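Local coordinates for LPXTG cell wall surface protein (Streptococcus gordonii, PDB 4IGB) that is anchored to the peptidoglycan and probably takes part in adhesion, represented here by its N-terminal two-domain region, at residues B[328-333]-B[415-420]. Sequence-based numbering, arbitrary orientation.
Sequences AAPSSI and LHVDNL
I333 and V417 face each other as an antiparallel non-hydrogen-bonded pair, CA to CA 4.5 Å, where strand 333-338 starts and strand 409-417 ends. One step outward the D418 N-H bonds to S332 O at 2.9 Å, while I333 CA carries a CH···O contact to H416 O. The strand then reverses through a type II' turn, V417 to L420, closed by L420 N to V417 O.

From this turn the D418 carboxylate reaches back into the incoming loop. With CG beside its own backbone N (chi1 -66°), OD1 accepts the S331 N-H at 2.6 Å through its syn lone pair, and a weak bond from S332 N at 3.3 Å. OD2 takes a salt bridge from R263 and two waters, one bridging to A328 O, the other to S331 OG; these partners probably favour the charged carboxylate. A third water links S332 OG to D418 O. On the apolar side P330 CB rests on V417 CG1 (3.7 Å), and I333 CG2 meets L415 CD1 obliquely at the same distance. The motif is a beta-hairpin turn whose aspartate ties down the loop entering a neighbouring strand of the adhesin-like N2 domain, with R263 reaching in from the N-terminal domain.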
ATOM      1  N   ALA B 328      10.114   2.612   8.244  1.00 23.86           N
ATOM      2  CA  ALA B 328      10.857   2.975   9.450  1.00 26.57           C
ATOM      3  C   ALA B 328      11.302   1.737  10.197  1.00 29.50           C
ATOM      4  O   ALA B 328      10.851   0.625   9.901  1.00 25.90           O
ATOM      5  CB  ALA B 328      10.017   3.853  10.351  1.00 26.79           C
ATOM      6  N   ALA B 329      12.179   1.943  11.174  1.00 23.86           N
ATOM      7  CA  ALA B 329      12.720   0.847  11.950  1.00 24.85           C
ATOM      8  C   ALA B 329      11.585   0.047  12.569  1.00 22.35           C
ATOM      9  O   ALA B 329      10.619   0.613  13.068  1.00 26.22           O
ATOM     10  CB  ALA B 329      13.679   1.371  13.025  1.00 26.47           C
ATOM     11  N   PRO B 330      11.700  -1.283  12.535  1.00 26.69           N
ATOM     12  CA  PRO B 330      10.622  -2.145  13.026  1.00 20.95           C
ATOM     13  C   PRO B 330      10.556  -2.151  14.540  1.00 25.68           C
ATOM     14  O   PRO B 330      11.564  -1.930  15.211  1.00 23.46           O
ATOM     15  CB  PRO B 330      11.026  -3.528  12.520  1.00 26.50           C
ATOM     16  CG  PRO B 330      12.523  -3.469  12.422  1.00 30.88           C
ATOM     17  CD  PRO B 330      12.855  -2.050  12.036  1.00 21.79           C
ATOM     18  N   SER B 331       9.361  -2.388  15.063  1.00 20.19           N
ATOM     19  CA  SER B 331       9.156  -2.565  16.487  1.00 26.82           C
ATOM     20  C   SER B 331       9.255  -4.040  16.867  1.00 27.13           C
ATOM     21  O   SER B 331       9.503  -4.381  18.020  1.00 25.27           O
ATOM     22  CB  SER B 331       7.782  -2.017  16.876  1.00 30.75           C
ATOM     23  OG  SER B 331       7.705  -0.642  16.535  1.00 42.01           O
ATOM     24  N   SER B 332       9.039  -4.918  15.901  1.00 20.10           N
ATOM     25  CA  SER B 332       9.179  -6.343  16.154  1.00 22.49           C
ATOM     26  C   SER B 332       9.625  -7.089  14.906  1.00 23.06           C
ATOM     27  O   SER B 332       9.272  -6.724  13.779  1.00 21.69           O
ATOM     28  CB  SER B 332       7.853  -6.926  16.645  1.00 26.82           C
ATOM     29  OG  SER B 332       6.928  -6.935  15.584  1.00 27.76           O
ATOM     30  N   ILE B 333      10.410  -8.140  15.115  1.00 17.62           N
ATOM     31  CA  ILE B 333      10.723  -9.074  14.058  1.00 17.00           C
ATOM     32  C   ILE B 333      10.565 -10.476  14.615  1.00 24.37           C
ATOM     33  O   ILE B 333      11.108 -10.791  15.670  1.00 23.35           O
ATOM     34  CB  ILE B 333      12.157  -8.902  13.544  1.00 18.44           C
ATOM     35  CG1 ILE B 333      12.340  -7.522  12.888  1.00 23.56           C
ATOM     36  CG2 ILE B 333      12.505 -10.013  12.560  1.00 17.61           C
ATOM     37  CD1 ILE B 333      13.829  -7.223  12.496  1.00 22.35           C
ATOM     38  N   LEU B 415       8.414 -14.757   7.794  1.00 21.94           N
ATOM     39  CA  LEU B 415       9.035 -13.649   8.497  1.00 18.78           C
ATOM     40  C   LEU B 415       7.994 -12.582   8.734  1.00 19.77           C
ATOM     41  O   LEU B 415       7.217 -12.250   7.841  1.00 17.07           O
ATOM     42  CB  LEU B 415      10.186 -13.067   7.685  1.00 15.49           C
ATOM     43  CG  LEU B 415      10.881 -11.807   8.206  1.00 18.45           C
ATOM     44  CD1 LEU B 415      11.531 -12.033   9.574  1.00 10.14           C
ATOM     45  CD2 LEU B 415      11.925 -11.338   7.190  1.00 18.60           C
ATOM     46  N   HIS B 416       7.969 -12.078   9.958  1.00 17.48           N
ATOM     47  CA  HIS B 416       7.175 -10.913  10.280  1.00 23.87           C
ATOM     48  C   HIS B 416       8.086  -9.769  10.692  1.00 21.00           C
ATOM     49  O   HIS B 416       9.048  -9.964  11.435  1.00 18.84           O
ATOM     50  CB  HIS B 416       6.194 -11.233  11.398  1.00 16.06           C
ATOM     51  CG  HIS B 416       5.238 -12.324  11.049  1.00 21.80           C
ATOM     52  ND1 HIS B 416       3.979 -12.076  10.552  1.00 24.88           N
ATOM     53  CD2 HIS B 416       5.368 -13.671  11.091  1.00 26.75           C
ATOM     54  CE1 HIS B 416       3.365 -13.223  10.317  1.00 27.04           C
ATOM     55  NE2 HIS B 416       4.184 -14.207  10.639  1.00 31.21           N
ATOM     56  N   VAL B 417       7.767  -8.584  10.191  1.00 15.78           N
ATOM     57  CA  VAL B 417       8.448  -7.343  10.523  1.00 17.39           C
ATOM     58  C   VAL B 417       7.299  -6.358  10.732  1.00 21.82           C
ATOM     59  O   VAL B 417       6.552  -6.103   9.803  1.00 19.84           O
ATOM     60  CB  VAL B 417       9.334  -6.867   9.346  1.00 19.33           C
ATOM     61  CG1 VAL B 417       9.923  -5.488   9.626  1.00 16.54           C
ATOM     62  CG2 VAL B 417      10.445  -7.886   9.059  1.00 19.42           C
ATOM     63  N   ASP B 418       7.135  -5.847  11.953  1.00 23.66           N
ATOM     64  CA  ASP B 418       5.876  -5.197  12.354  1.00 20.45           C
ATOM     65  C   ASP B 418       4.687  -6.042  11.874  1.00 23.51           C
ATOM     66  O   ASP B 418       4.634  -7.227  12.171  1.00 17.72           O
ATOM     67  CB  ASP B 418       5.788  -3.758  11.850  1.00 17.59           C
ATOM     68  CG  ASP B 418       6.823  -2.855  12.488  1.00 26.03           C
ATOM     69  OD1 ASP B 418       7.466  -3.287  13.472  1.00 25.42           O
ATOM     70  OD2 ASP B 418       6.984  -1.709  12.016  1.00 23.16           O
ATOM     71  N   ASN B 419       3.748  -5.449  11.136  1.00 20.65           N
ATOM     72  CA  ASN B 419       2.603  -6.212  10.618  1.00 19.10           C
ATOM     73  C   ASN B 419       2.827  -6.738   9.196  1.00 20.25           C
ATOM     74  O   ASN B 419       1.906  -7.266   8.576  1.00 21.19           O
ATOM     75  CB  ASN B 419       1.308  -5.379  10.670  1.00 23.68           C
ATOM     76  CG  ASN B 419       1.373  -4.153   9.781  1.00 26.68           C
ATOM     77  OD1 ASN B 419       2.470  -3.667   9.466  1.00 17.08           O
ATOM     78  ND2 ASN B 419       0.202  -3.642   9.364  1.00 20.03           N
ATOM     79  N   LEU B 420       4.044  -6.589   8.672  1.00 15.89           N
ATOM     80  CA  LEU B 420       4.372  -7.148   7.359  1.00 21.51           C
ATOM     81  C   LEU B 420       4.610  -8.646   7.449  1.00 24.30           C
ATOM     82  O   LEU B 420       4.904  -9.173   8.519  1.00 19.89           O
ATOM     83  CB  LEU B 420       5.605  -6.467   6.749  1.00 19.38           C
ATOM     84  CG  LEU B 420       5.504  -4.940   6.763  1.00 22.13           C
ATOM     85  CD1 LEU B 420       6.766  -4.289   6.215  1.00 15.30           C
ATOM     86  CD2 LEU B 420       4.244  -4.489   5.988  1.00 18.01           C
TER
HETATM   87  O   HOH W   1       8.745  -1.101  10.268  1.00 28.30           O
HETATM   88  O   HOH W   2       7.859   0.165  14.045  1.00 43.57           O
HETATM   89  O   HOH W   3       6.224  -8.761  13.706  1.00 25.58           O